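Local coordinates for type-2Ba cytolytic delta-endotoxin (Bacillus thuringiensis serovar israelensis, PDB 2RCI), which probably kills the larvae of dipteran insects by making pores in the epithelial cell membrane of the midgut, at residues A24-L27 and T28-Q32; V102-A105 and I106-F110; E114-D118 and E119-V123; F171-I174 and K175-A178. One frame throughout, in Å; residues are numbered along the deposited sequence.

Contact 1. Residues A24-L27 and T28-Q32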
ATOM      1  N   ALA A  24      -2.230   5.033 -16.044  1.00 20.16           N
ATOM      2  CA  ALA A  24      -2.338   4.290 -14.776  1.00 20.88           C
ATOM      3  C   ALA A  24      -2.159   2.772 -14.945  1.00 20.98           C
ATOM      4  O   ALA A  24      -1.459   2.132 -14.163  1.00 21.29           O
ATOM      5  CB  ALA A  24      -3.655   4.609 -14.096  1.00 21.40           C
ATOM      6  N   ILE A  25      -2.775   2.205 -15.983  1.00 19.56           N
ATOM      7  CA  ILE A  25      -2.662   0.781 -16.250  1.00 19.87           C
ATOM      8  C   ILE A  25      -1.215   0.430 -16.584  1.00 19.15           C
ATOM      9  O   ILE A  25      -0.684  -0.564 -16.074  1.00 18.49           O
ATOM     10  CB  ILE A  25      -3.620   0.334 -17.419  1.00 19.29           C
ATOM     11  CG1 ILE A  25      -5.081   0.411 -16.975  1.00 19.71           C
ATOM     12  CG2 ILE A  25      -3.268  -1.101 -17.918  1.00 20.74           C
ATOM     13  CD1 ILE A  25      -6.096   0.438 -18.141  1.00 20.24           C
ATOM     14  N   ARG A  26      -0.587   1.251 -17.431  1.00 19.83           N
ATOM     15  CA  ARG A  26       0.788   1.003 -17.878  1.00 20.20           C
ATOM     16  C   ARG A  26       1.722   0.955 -16.654  1.00 20.28           C
ATOM     17  O   ARG A  26       2.496  -0.009 -16.470  1.00 19.86           O
ATOM     18  CB  ARG A  26       1.261   2.098 -18.853  1.00 20.02           C
ATOM     19  CG  ARG A  26       2.701   1.832 -19.350  1.00 19.85           C
ATOM     20  CD  ARG A  26       3.192   2.841 -20.335  1.00 23.95           C
ATOM     21  NE  ARG A  26       3.456   4.154 -19.753  1.00 24.71           N
ATOM     22  CZ  ARG A  26       2.681   5.214 -19.933  1.00 24.72           C
ATOM     23  NH1 ARG A  26       1.566   5.129 -20.669  1.00 25.59           N
ATOM     24  NH2 ARG A  26       3.018   6.367 -19.385  1.00 25.52           N
ATOM     25  N   LEU A  27       1.610   1.992 -15.815  1.00 19.96           N
ATOM     26  CA  LEU A  27       2.496   2.153 -14.648  1.00 20.73           C
ATOM     27  C   LEU A  27       2.258   1.090 -13.573  1.00 20.87           C
ATOM     28  O   LEU A  27       3.193   0.587 -12.985  1.00 21.42           O
ATOM     29  CB  LEU A  27       2.431   3.573 -14.093  1.00 20.39           C
ATOM     30  CG  LEU A  27       2.875   4.708 -15.048  1.00 21.03           C
ATOM     31  CD1 LEU A  27       2.568   6.104 -14.482  1.00 23.15           C
ATOM     32  CD2 LEU A  27       4.373   4.610 -15.447  1.00 23.64           C
ATOM     33  N   THR A  28       0.997   0.741 -13.341  1.00 21.32           N
ATOM     34  CA  THR A  28       0.640  -0.360 -12.448  1.00 22.06           C
ATOM     35  C   THR A  28       1.244  -1.672 -12.976  1.00 22.54           C
ATOM     36  O   THR A  28       1.873  -2.417 -12.226  1.00 22.80           O
ATOM     37  CB  THR A  28      -0.896  -0.425 -12.300  1.00 21.43           C
ATOM     38  OG1 THR A  28      -1.344   0.793 -11.686  1.00 22.32           O
ATOM     39  CG2 THR A  28      -1.343  -1.639 -11.452  1.00 24.90           C
ATOM     40  N   ASN A  29       1.085  -1.937 -14.280  1.00 23.04           N
ATOM     41  CA  ASN A  29       1.716  -3.113 -14.902  1.00 23.58           C
ATOM     42  C   ASN A  29       3.230  -3.158 -14.689  1.00 23.41           C
ATOM     43  O   ASN A  29       3.796  -4.216 -14.415  1.00 23.82           O
ATOM     44  CB  ASN A  29       1.421  -3.179 -16.412  1.00 24.02           C
ATOM     45  CG  ASN A  29       0.033  -3.704 -16.723  1.00 23.84           C
ATOM     46  OD1 ASN A  29      -0.678  -4.187 -15.840  1.00 27.94           O
ATOM     47  ND2 ASN A  29      -0.356  -3.631 -17.998  1.00 23.14           N
ATOM     48  N   THR A  30       3.868  -1.998 -14.808  1.00 23.45           N
ATOM     49  CA  THR A  30       5.327  -1.880 -14.722  1.00 23.70           C
ATOM     50  C   THR A  30       5.824  -2.291 -13.329  1.00 22.65           C
ATOM     51  O   THR A  30       6.827  -2.994 -13.200  1.00 22.16           O
ATOM     52  CB  THR A  30       5.783  -0.458 -15.096  1.00 23.41           C
ATOM     53  OG1 THR A  30       5.402  -0.192 -16.450  1.00 26.32           O
ATOM     54  CG2 THR A  30       7.297  -0.317 -14.999  1.00 27.12           C
ATOM     55  N   PHE A  31       5.089  -1.880 -12.297  1.00 22.10           N
ATOM     56  CA  PHE A  31       5.439  -2.248 -10.925  1.00 22.82           C
ATOM     57  C   PHE A  31       5.180  -3.680 -10.482  1.00 23.00           C
ATOM     58  O   PHE A  31       5.683  -4.088  -9.437  1.00 23.11           O
ATOM     59  CB  PHE A  31       4.915  -1.227  -9.917  1.00 22.08           C
ATOM     60  CG  PHE A  31       5.693   0.027  -9.931  1.00 21.33           C
ATOM     61  CD1 PHE A  31       5.255   1.122 -10.666  1.00 20.37           C
ATOM     62  CD2 PHE A  31       6.930   0.090  -9.274  1.00 20.51           C
ATOM     63  CE1 PHE A  31       6.032   2.282 -10.721  1.00 23.82           C
ATOM     64  CE2 PHE A  31       7.697   1.223  -9.320  1.00 22.18           C
ATOM     65  CZ  PHE A  31       7.254   2.333 -10.032  1.00 23.23           C
ATOM     66  N   GLN A  32       4.431  -4.453 -11.267  1.00 23.78           N
ATOM     67  CA  GLN A  32       4.370  -5.914 -11.057  1.00 24.35           C
ATOM     68  C   GLN A  32       5.777  -6.528 -11.001  1.00 24.63           C
ATOM     69  O   GLN A  32       6.014  -7.501 -10.269  1.00 24.42           O
ATOM     70  CB  GLN A  32       3.532  -6.605 -12.137  1.00 25.41           C
ATOM     71  CG  GLN A  32       2.083  -6.100 -12.257  1.00 27.59           C
ATOM     72  CD  GLN A  32       1.247  -6.300 -10.994  1.00 31.82           C
ATOM     73  OE1 GLN A  32       1.556  -7.153 -10.141  1.00 33.34           O
ATOM     74  NE2 GLN A  32       0.168  -5.513 -10.873  1.00 31.49           N
TER
HETATM   75  O   HOH W   1      -2.571  -2.592 -14.872  1.00 28.38           O

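Contact 2. Residues V102-A105 and I106-F110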
ATOM      1  N   VAL A 102      -7.671   6.372   0.419  1.00 16.17           N
ATOM      2  CA  VAL A 102      -6.460   5.920   1.124  1.00 15.41           C
ATOM      3  C   VAL A 102      -6.830   5.227   2.443  1.00 15.06           C
ATOM      4  O   VAL A 102      -6.380   4.108   2.722  1.00 15.40           O
ATOM      5  CB  VAL A 102      -5.463   7.081   1.394  1.00 15.19           C
ATOM      6  CG1 VAL A 102      -4.286   6.564   2.214  1.00 15.63           C
ATOM      7  CG2 VAL A 102      -4.984   7.753   0.099  1.00 13.66           C
ATOM      8  N   VAL A 103      -7.664   5.882   3.248  1.00 13.87           N
ATOM      9  CA  VAL A 103      -7.987   5.360   4.588  1.00 15.04           C
ATOM     10  C   VAL A 103      -8.770   4.052   4.507  1.00 14.99           C
ATOM     11  O   VAL A 103      -8.542   3.142   5.314  1.00 15.24           O
ATOM     12  CB  VAL A 103      -8.673   6.431   5.474  1.00 15.13           C
ATOM     13  CG1 VAL A 103      -9.244   5.812   6.785  1.00 15.93           C
ATOM     14  CG2 VAL A 103      -7.621   7.552   5.819  1.00 14.89           C
ATOM     15  N   SER A 104      -9.687   3.945   3.532  1.00 15.06           N
ATOM     16  CA  SER A 104     -10.405   2.684   3.303  0.50 15.80           C
ATOM     17  C   SER A 104      -9.418   1.559   2.979  1.00 15.58           C
ATOM     18  O   SER A 104      -9.539   0.421   3.482  1.00 15.21           O
ATOM     19  CB  SER A 104     -11.419   2.831   2.159  0.50 15.76           C
ATOM     20  OG  SER A 104     -12.037   1.588   1.883  0.50 16.94           O
ATOM     21  N   ALA A 105      -8.468   1.857   2.107  1.00 15.53           N
ATOM     22  CA  ALA A 105      -7.424   0.869   1.736  1.00 15.93           C
ATOM     23  C   ALA A 105      -6.559   0.469   2.937  1.00 16.79           C
ATOM     24  O   ALA A 105      -6.295  -0.727   3.113  1.00 17.25           O
ATOM     25  CB  ALA A 105      -6.567   1.366   0.579  1.00 16.15           C
ATOM     26  N   ILE A 106      -6.131   1.434   3.760  1.00 15.71           N
ATOM     27  CA  ILE A 106      -5.377   1.106   4.993  1.00 16.22           C
ATOM     28  C   ILE A 106      -6.243   0.262   5.955  1.00 15.84           C
ATOM     29  O   ILE A 106      -5.768  -0.718   6.532  1.00 16.40           O
ATOM     30  CB  ILE A 106      -4.816   2.340   5.716  1.00 15.31           C
ATOM     31  CG1 ILE A 106      -3.881   3.178   4.826  1.00 14.59           C
ATOM     32  CG2 ILE A 106      -4.091   1.928   7.074  1.00 16.21           C
ATOM     33  CD1 ILE A 106      -3.663   4.599   5.466  1.00 17.71           C
ATOM     34  N   THR A 107      -7.518   0.624   6.110  1.00 16.02           N
ATOM     35  CA  THR A 107      -8.435  -0.129   6.977  1.00 15.69           C
ATOM     36  C   THR A 107      -8.589  -1.584   6.530  1.00 16.80           C
ATOM     37  O   THR A 107      -8.554  -2.506   7.358  1.00 17.32           O
ATOM     38  CB  THR A 107      -9.803   0.569   7.056  1.00 15.64           C
ATOM     39  OG1 THR A 107      -9.589   1.878   7.563  1.00 15.27           O
ATOM     40  CG2 THR A 107     -10.766  -0.202   7.992  1.00 14.16           C
ATOM     41  N   ASN A 108      -8.729  -1.792   5.218  1.00 15.65           N
ATOM     42  CA  ASN A 108      -8.813  -3.135   4.670  1.00 16.48           C
ATOM     43  C   ASN A 108      -7.491  -3.924   4.667  1.00 16.42           C
ATOM     44  O   ASN A 108      -7.479  -5.123   4.357  1.00 17.97           O
ATOM     45  CB  ASN A 108      -9.448  -3.070   3.269  1.00 17.08           C
ATOM     46  CG  ASN A 108     -10.912  -2.697   3.340  1.00 17.55           C
ATOM     47  OD1 ASN A 108     -11.570  -3.016   4.306  1.00 24.00           O
ATOM     48  ND2 ASN A 108     -11.422  -2.007   2.318  1.00 22.25           N
ATOM     49  N   THR A 109      -6.410  -3.285   5.099  1.00 15.99           N
ATOM     50  CA  THR A 109      -5.108  -3.964   5.234  1.00 16.31           C
ATOM     51  C   THR A 109      -5.107  -4.784   6.540  1.00 16.62           C
ATOM     52  O   THR A 109      -4.439  -5.807   6.632  1.00 15.84           O
ATOM     53  CB  THR A 109      -3.972  -2.920   5.265  1.00 16.35           C
ATOM     54  OG1 THR A 109      -3.901  -2.246   3.997  1.00 16.02           O
ATOM     55  CG2 THR A 109      -2.580  -3.556   5.616  1.00 17.40           C
ATOM     56  N   PHE A 110      -5.904  -4.328   7.515  1.00 16.99           N
ATOM     57  CA  PHE A 110      -5.894  -4.875   8.887  1.00 17.61           C
ATOM     58  C   PHE A 110      -7.226  -5.497   9.302  1.00 17.60           C
ATOM     59  O   PHE A 110      -7.276  -6.302  10.262  1.00 17.58           O
ATOM     60  CB  PHE A 110      -5.520  -3.781   9.895  1.00 18.07           C
ATOM     61  CG  PHE A 110      -4.170  -3.205   9.675  1.00 19.23           C
ATOM     62  CD1 PHE A 110      -3.026  -3.984   9.916  1.00 19.08           C
ATOM     63  CD2 PHE A 110      -4.023  -1.903   9.164  1.00 17.89           C
ATOM     64  CE1 PHE A 110      -1.756  -3.467   9.732  1.00 19.38           C
ATOM     65  CE2 PHE A 110      -2.712  -1.359   8.939  1.00 18.14           C
ATOM     66  CZ  PHE A 110      -1.581  -2.147   9.245  1.00 19.25           C
TER
HETATM   67  O   HOH W   2     -10.878   0.190  -0.016  1.00 34.15           O

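Contact 3. Residues E114-D118 and E119-V123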
ATOM      1  N   GLU A 114     -11.646 -11.388   6.449  1.00 23.43           N
ATOM      2  CA  GLU A 114     -12.396 -12.605   6.090  1.00 24.37           C
ATOM      3  C   GLU A 114     -12.793 -12.657   4.588  1.00 24.08           C
ATOM      4  O   GLU A 114     -12.423 -13.611   3.915  1.00 23.39           O
ATOM      5  CB  GLU A 114     -13.568 -12.830   7.057  1.00 24.77           C
ATOM      6  CG  GLU A 114     -14.357 -14.105   6.835  1.00 29.52           C
ATOM      7  CD  GLU A 114     -15.649 -13.831   6.115  1.00 36.12           C
ATOM      8  OE1 GLU A 114     -15.637 -13.732   4.873  1.00 38.01           O
ATOM      9  OE2 GLU A 114     -16.688 -13.697   6.798  1.00 41.24           O
ATOM     10  N   PRO A 115     -13.477 -11.612   4.049  1.00 24.37           N
ATOM     11  CA  PRO A 115     -13.771 -11.601   2.581  1.00 24.97           C
ATOM     12  C   PRO A 115     -12.547 -11.577   1.656  1.00 24.41           C
ATOM     13  O   PRO A 115     -12.642 -11.968   0.500  1.00 25.45           O
ATOM     14  CB  PRO A 115     -14.612 -10.329   2.376  1.00 25.11           C
ATOM     15  CG  PRO A 115     -14.353  -9.490   3.571  1.00 25.20           C
ATOM     16  CD  PRO A 115     -14.045 -10.429   4.726  1.00 24.49           C
ATOM     17  N   GLN A 116     -11.404 -11.143   2.172  1.00 24.02           N
ATOM     18  CA  GLN A 116     -10.209 -10.963   1.351  1.00 22.95           C
ATOM     19  C   GLN A 116      -9.281 -12.173   1.429  1.00 23.32           C
ATOM     20  O   GLN A 116      -8.192 -12.186   0.835  1.00 22.42           O
ATOM     21  CB  GLN A 116      -9.437  -9.735   1.853  1.00 22.99           C
ATOM     22  CG  GLN A 116     -10.177  -8.397   1.742  1.00 22.23           C
ATOM     23  CD  GLN A 116      -9.310  -7.276   2.287  1.00 21.70           C
ATOM     24  OE1 GLN A 116      -9.496  -6.811   3.416  1.00 22.07           O
ATOM     25  NE2 GLN A 116      -8.296  -6.909   1.529  1.00 19.01           N
ATOM     26  N   VAL A 117      -9.719 -13.201   2.145  1.00 23.56           N
ATOM     27  CA  VAL A 117      -8.793 -14.248   2.618  1.00 24.21           C
ATOM     28  C   VAL A 117      -8.000 -14.891   1.478  1.00 24.30           C
ATOM     29  O   VAL A 117      -6.817 -15.204   1.644  1.00 23.79           O
ATOM     30  CB  VAL A 117      -9.524 -15.279   3.588  1.00 24.78           C
ATOM     31  CG1 VAL A 117     -10.504 -16.192   2.830  1.00 26.58           C
ATOM     32  CG2 VAL A 117      -8.520 -16.092   4.403  1.00 24.76           C
ATOM     33  N   ASP A 118      -8.646 -15.068   0.318  1.00 24.79           N
ATOM     34  CA  ASP A 118      -8.041 -15.742  -0.825  1.00 26.32           C
ATOM     35  C   ASP A 118      -7.621 -14.810  -1.958  1.00 26.34           C
ATOM     36  O   ASP A 118      -7.292 -15.284  -3.050  1.00 25.41           O
ATOM     37  CB  ASP A 118      -8.986 -16.822  -1.393  1.00 27.74           C
ATOM     38  CG  ASP A 118      -9.278 -17.924  -0.401  1.00 29.61           C
ATOM     39  OD1 ASP A 118      -8.329 -18.414   0.235  1.00 33.82           O
ATOM     40  OD2 ASP A 118     -10.468 -18.287  -0.240  1.00 34.73           O
ATOM     41  N   GLU A 119      -7.609 -13.502  -1.698  1.00 25.10           N
ATOM     42  CA  GLU A 119      -7.261 -12.535  -2.736  1.00 25.21           C
ATOM     43  C   GLU A 119      -5.752 -12.537  -2.991  1.00 25.75           C
ATOM     44  O   GLU A 119      -4.959 -12.849  -2.091  1.00 24.56           O
ATOM     45  CB  GLU A 119      -7.786 -11.147  -2.380  1.00 24.74           C
ATOM     46  CG  GLU A 119      -9.334 -11.095  -2.211  1.00 26.41           C
ATOM     47  CD  GLU A 119     -10.099 -10.858  -3.524  1.00 31.33           C
ATOM     48  OE1 GLU A 119      -9.562 -11.153  -4.618  1.00 30.30           O
ATOM     49  OE2 GLU A 119     -11.243 -10.339  -3.444  1.00 32.99           O
ATOM     50  N   ASN A 120      -5.367 -12.172  -4.211  1.00 26.10           N
ATOM     51  CA  ASN A 120      -3.976 -12.225  -4.619  1.00 27.41           C
ATOM     52  C   ASN A 120      -3.076 -11.242  -3.886  1.00 26.69           C
ATOM     53  O   ASN A 120      -1.888 -11.527  -3.687  1.00 27.95           O
ATOM     54  CB  ASN A 120      -3.850 -12.047  -6.135  1.00 28.65           C
ATOM     55  CG  ASN A 120      -4.319 -13.274  -6.892  1.00 32.20           C
ATOM     56  OD1 ASN A 120      -4.369 -14.376  -6.337  1.00 37.52           O
ATOM     57  ND2 ASN A 120      -4.692 -13.084  -8.158  1.00 36.81           N
ATOM     58  N   TRP A 121      -3.655 -10.126  -3.445  1.00 24.16           N
ATOM     59  CA  TRP A 121      -2.896  -9.070  -2.787  1.00 23.05           C
ATOM     60  C   TRP A 121      -2.548  -9.335  -1.325  1.00 21.84           C
ATOM     61  O   TRP A 121      -1.839  -8.545  -0.720  1.00 21.12           O
ATOM     62  CB  TRP A 121      -3.606  -7.719  -2.892  1.00 23.57           C
ATOM     63  CG  TRP A 121      -4.987  -7.682  -2.345  1.00 23.18           C
ATOM     64  CD1 TRP A 121      -5.354  -7.532  -1.043  1.00 22.88           C
ATOM     65  CD2 TRP A 121      -6.207  -7.761  -3.101  1.00 22.48           C
ATOM     66  NE1 TRP A 121      -6.726  -7.518  -0.935  1.00 23.02           N
ATOM     67  CE2 TRP A 121      -7.274  -7.663  -2.182  1.00 23.70           C
ATOM     68  CE3 TRP A 121      -6.498  -7.912  -4.462  1.00 24.70           C
ATOM     69  CZ2 TRP A 121      -8.618  -7.704  -2.580  1.00 24.04           C
ATOM     70  CZ3 TRP A 121      -7.837  -7.959  -4.858  1.00 23.27           C
ATOM     71  CH2 TRP A 121      -8.880  -7.849  -3.915  1.00 24.39           C
ATOM     72  N   ILE A 122      -3.076 -10.419  -0.756  1.00 20.65           N
ATOM     73  CA  ILE A 122      -2.697 -10.809   0.605  1.00 21.11           C
ATOM     74  C   ILE A 122      -1.979 -12.153   0.536  1.00 20.59           C
ATOM     75  O   ILE A 122      -2.412 -13.036  -0.199  1.00 20.93           O
ATOM     76  CB  ILE A 122      -3.932 -10.879   1.553  1.00 21.55           C
ATOM     77  CG1 ILE A 122      -3.493 -11.069   3.011  1.00 22.16           C
ATOM     78  CG2 ILE A 122      -4.894 -11.987   1.105  1.00 22.53           C
ATOM     79  CD1 ILE A 122      -4.565 -10.601   4.065  1.00 21.50           C
ATOM     80  N   VAL A 123      -0.904 -12.298   1.305  1.00 20.13           N
ATOM     81  CA  VAL A 123      -0.096 -13.526   1.255  1.00 20.43           C
ATOM     82  C   VAL A 123       0.055 -14.016   2.689  1.00 19.80           C
ATOM     83  O   VAL A 123       0.750 -13.398   3.505  1.00 19.41           O
ATOM     84  CB  VAL A 123       1.310 -13.268   0.635  1.00 20.22           C
ATOM     85  CG1 VAL A 123       2.111 -14.575   0.533  1.00 21.37           C
ATOM     86  CG2 VAL A 123       1.214 -12.599  -0.712  1.00 21.37           C
TER
HETATM   87  O   HOH W   3      -4.443 -15.403  -0.032  1.00 26.01           O

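Contact 4. Residues F171-I174 and K175-A178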
ATOM      1  N   PHE A 171     -11.669 -11.612  11.876  1.00 18.96           N
ATOM      2  CA  PHE A 171     -12.780 -10.796  12.376  1.00 19.67           C
ATOM      3  C   PHE A 171     -12.372  -9.600  13.246  1.00 19.55           C
ATOM      4  O   PHE A 171     -13.231  -8.949  13.879  1.00 19.56           O
ATOM      5  CB  PHE A 171     -13.779 -11.697  13.100  1.00 20.19           C
ATOM      6  CG  PHE A 171     -14.491 -12.629  12.176  1.00 22.45           C
ATOM      7  CD1 PHE A 171     -15.660 -12.234  11.542  1.00 23.89           C
ATOM      8  CD2 PHE A 171     -13.943 -13.875  11.867  1.00 25.18           C
ATOM      9  CE1 PHE A 171     -16.309 -13.090  10.627  1.00 22.70           C
ATOM     10  CE2 PHE A 171     -14.589 -14.743  10.957  1.00 25.33           C
ATOM     11  CZ  PHE A 171     -15.772 -14.340  10.346  1.00 23.06           C
ATOM     12  N   ILE A 172     -11.076  -9.307  13.282  1.00 19.12           N
ATOM     13  CA  ILE A 172     -10.587  -8.185  14.079  1.00 18.78           C
ATOM     14  C   ILE A 172     -11.150  -6.852  13.531  1.00 18.64           C
ATOM     15  O   ILE A 172     -11.374  -6.710  12.324  1.00 17.75           O
ATOM     16  CB  ILE A 172      -9.035  -8.152  14.165  1.00 18.36           C
ATOM     17  CG1 ILE A 172      -8.590  -7.361  15.418  1.00 18.51           C
ATOM     18  CG2 ILE A 172      -8.409  -7.595  12.900  1.00 19.11           C
ATOM     19  CD1 ILE A 172      -7.056  -7.535  15.769  1.00 18.66           C
ATOM     20  N   THR A 173     -11.427  -5.922  14.438  1.00 19.30           N
ATOM     21  CA  THR A 173     -12.057  -4.634  14.071  1.00 18.87           C
ATOM     22  C   THR A 173     -11.145  -3.461  14.386  1.00 18.01           C
ATOM     23  O   THR A 173     -10.106  -3.607  15.049  1.00 18.02           O
ATOM     24  CB  THR A 173     -13.436  -4.397  14.795  1.00 18.91           C
ATOM     25  OG1 THR A 173     -13.219  -4.039  16.165  1.00 20.10           O
ATOM     26  CG2 THR A 173     -14.355  -5.662  14.702  1.00 21.59           C
ATOM     27  N   ILE A 174     -11.548  -2.270  13.934  1.00 17.19           N
ATOM     28  CA  ILE A 174     -10.729  -1.085  14.160  1.00 16.69           C
ATOM     29  C   ILE A 174     -10.665  -0.713  15.659  1.00 16.40           C
ATOM     30  O   ILE A 174      -9.774  -0.010  16.079  1.00 15.58           O
ATOM     31  CB  ILE A 174     -11.193   0.119  13.300  1.00 17.20           C
ATOM     32  CG1 ILE A 174     -12.651   0.481  13.611  1.00 16.73           C
ATOM     33  CG2 ILE A 174     -11.044  -0.176  11.820  1.00 16.16           C
ATOM     34  CD1 ILE A 174     -13.028   1.893  13.116  1.00 17.75           C
ATOM     35  N   LYS A 175     -11.612  -1.211  16.455  1.00 17.49           N
ATOM     36  CA  LYS A 175     -11.632  -0.951  17.899  1.00 17.75           C
ATOM     37  C   LYS A 175     -10.847  -1.955  18.754  1.00 18.54           C
ATOM     38  O   LYS A 175     -10.666  -1.734  19.965  1.00 17.69           O
ATOM     39  CB  LYS A 175     -13.081  -0.826  18.405  1.00 19.45           C
ATOM     40  CG  LYS A 175     -13.924   0.183  17.690  1.00 21.70           C
ATOM     41  CD  LYS A 175     -13.453   1.628  17.919  1.00 24.76           C
ATOM     42  CE  LYS A 175     -14.329   2.608  17.123  1.00 29.65           C
ATOM     43  NZ  LYS A 175     -15.784   2.580  17.518  1.00 29.83           N
ATOM     44  N   ASP A 176     -10.352  -3.022  18.133  1.00 17.71           N
ATOM     45  CA  ASP A 176      -9.575  -4.031  18.832  1.00 19.06           C
ATOM     46  C   ASP A 176      -8.122  -3.593  18.927  1.00 18.68           C
ATOM     47  O   ASP A 176      -7.674  -2.751  18.142  1.00 17.89           O
ATOM     48  CB  ASP A 176      -9.654  -5.377  18.114  1.00 18.81           C
ATOM     49  CG  ASP A 176     -11.028  -6.014  18.192  1.00 22.47           C
ATOM     50  OD1 ASP A 176     -11.622  -6.063  19.296  1.00 24.85           O
ATOM     51  OD2 ASP A 176     -11.507  -6.487  17.144  1.00 21.44           O
ATOM     52  N   SER A 177      -7.405  -4.163  19.889  1.00 18.33           N
ATOM     53  CA  SER A 177      -5.981  -3.928  20.064  1.00 18.24           C
ATOM     54  C   SER A 177      -5.247  -5.264  19.993  1.00 19.00           C
ATOM     55  O   SER A 177      -5.791  -6.316  20.365  1.00 19.52           O
ATOM     56  CB  SER A 177      -5.680  -3.259  21.411  1.00 18.83           C
ATOM     57  OG  SER A 177      -6.256  -1.957  21.518  1.00 20.13           O
ATOM     58  N   ALA A 178      -4.013  -5.210  19.525  1.00 19.22           N
ATOM     59  CA  ALA A 178      -3.161  -6.373  19.502  1.00 18.61           C
ATOM     60  C   ALA A 178      -1.738  -5.894  19.365  1.00 19.25           C
ATOM     61  O   ALA A 178      -1.478  -4.694  19.164  1.00 17.47           O
ATOM     62  CB  ALA A 178      -3.534  -7.315  18.336  1.00 18.57           C
TER
HETATM   63  O   HOH W   4     -12.923  -8.881  17.071  1.00 27.40           O

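Contact 1. Residues A24-L27 and T28-Q32
T28 turns its hydroxyl back onto the carbonyl of A24, one helical turn earlier. A chi1 of -63° keeps OG1 beside its own backbone N and sends it backward along the helix. T28 OG1 donates to A24 O at 2.8 Å. T28 N donates to the same A24 O at 2.9 Å, from the other face of the carbonyl plane. T30 treats R26 in a similar way. T30 N and T30 OG1 both bond to R26 O, each at 2.9 Å. T30 OG1 stands 43° out of the R26 carbonyl plane. N29 runs alongside I25 in the same direction, with N29 ND2 3.9 Å from I25 CG2. A water donates to both I25 O and N29 OD1, the latter at 2.7 Å. F31 brings the edge of its ring to L27, with F31 CD1 3.1 Å from L27 O and the oxygen near the ring plane.

These residues belong to helix 21-31, which packs on the sheet. A24, T28 and F31 touch strand 132-142, and L27 and F31 touch strand 150-162. The R26 guanidinium forms a salt bridge with D194 and a hydrogen bond with Q191. T28 is buried, and its hydroxyl proton is spent on A24 O. A polar side chain can therefore face the sheet with its donor satisfied from within the helix.

Contact 2. Residues V102-A105 and I106-F110
A chi1 of -59° in T107 places OG1 beside its own backbone N, facing back toward V103. T109 has nearly the same first torsion, -65°, and turns its OG1 back to A105. Both hydroxyls donate to a carbonyl four residues earlier. T107 OG1 reaches V103 O at 2.8 Å from above the carbonyl plane. T107 N reaches the same V103 O, also at 2.8 Å, from the opposite face. V103 O is thus held by two donors. T109 OG1 lies 3.0 Å from A105 O and gives the buried T109 hydroxyl a main-chain acceptor.

I106 extends next to V102, both heading the same way, with I106 CD1 3.9 Å from V102 CG1. I106 CG1 also rests 3.4 Å from V102 O. All this lies in the last turns of helix 96-110, part of the helical layer that covers one side of the sheet in this alpha/beta toxin. I106 and F110 meet helix 74-89, through I85 and through M77 and I81. A105 and T109 face strand 132-142 instead.

N108 N donates to S104 O at 2.9 Å. The N108 side-chain amide leans back over the same carbonyl, but its OD1 is bonded forward to N112 ND2. Next along the chain, T109 CG2 sits 3.9 Å above the F110 ring plane, over its centre.

Contact 3. Residues E114-D118 and E119-V123
Two type I beta turns run in succession here, Q116 to E119 and E119 to I122, and E119 belongs to both. E119 N donates to Q116 O at 2.9 Å and closes the first turn. The bond is nearly straight, 168° at the hydrogen, but E119 N stands well above the carbonyl plane of Q116. The second turn has only a weak bond, from I122 N to E119 O at 3.4 Å.

The side chains fold in over these turns. I122 CG2 packs 3.3 Å from Q116 O. E119 CG lies 3.4 Å from the same Q116 O. The W121 ring comes back under E119, whose CB sits 3.4 Å above the ring plane, over its centre. With chi1 at 57°, CG of W121 sits between its own backbone N and carbonyl carbon, which folds the indole back beneath E119. The extended Q116 side chain runs roughly perpendicular to that of W121. Its amide end comes to the ring edge, with the two planes 43° apart. W121 also meets the Y136 ring.

Two successive type I beta turns sharing E119 thus link helix 96-110 to strand 122-127, which pairs antiparallel with strand 132-142.

Contact 4. Residues F171-I174 and K175-A178
The D176 carboxylate takes hydrogen bonds from T173. T173 N donates to D176 OD2 at 2.8 Å, on the anti side of the carboxylate and 21° out of its plane. T173 OG1 makes a weak bond to D176 OD2 at 3.1 Å. A water donates to D176 OD2 and also to F171 O. OD2 therefore gathers a main-chain N-H, a hydroxyl and a water.

Two further bonds shape the backbone. D176 N donates to T173 O at 3.1 Å and closes the type I turn from T173 to D176. K175 N donates to T173 OG1 at 3.3 Å. A chi1 of 75° in T173 sets OG1 between its backbone N and carbonyl carbon, where it can meet both K175 N and the carboxylate.

Apolar packing lies beside the turn. The I172 side chain runs antiparallel alongside that of D176, with I172 CG1 3.5 Å from D176 CB. I172 CD1 reaches on to A178 CB at 4.4 Å.

I174, D176 and A178 hold the turn and the strand start to S75, V74 and I72 by backbone hydrogen bonds. The T173 hydroxyl and K175 N-H form an ST turn, set within a type I beta turn that leads into strand 177-192.

How the contacts relate
The four contacts follow one another along the chain. Each is local, so none closes a long loop, and none nests or crosses. Contact 1 lies on helix 21-31. Contact 2 lies across the chain's centre from it, their own centres about 21 Å apart, in the later part of helix 96-110. Contact 3 carries the chain from that helix into strand 122-127. Contact 4 brings it from helix 166-169 into strand 177-192. Contacts 2, 3 and 4 touch one another. T107 packs on I174, N108 lies against Q116, and E114 meets F171. Contact 1 touches none of them, but its helix rests on the sheet that contacts 3 and 4 enter.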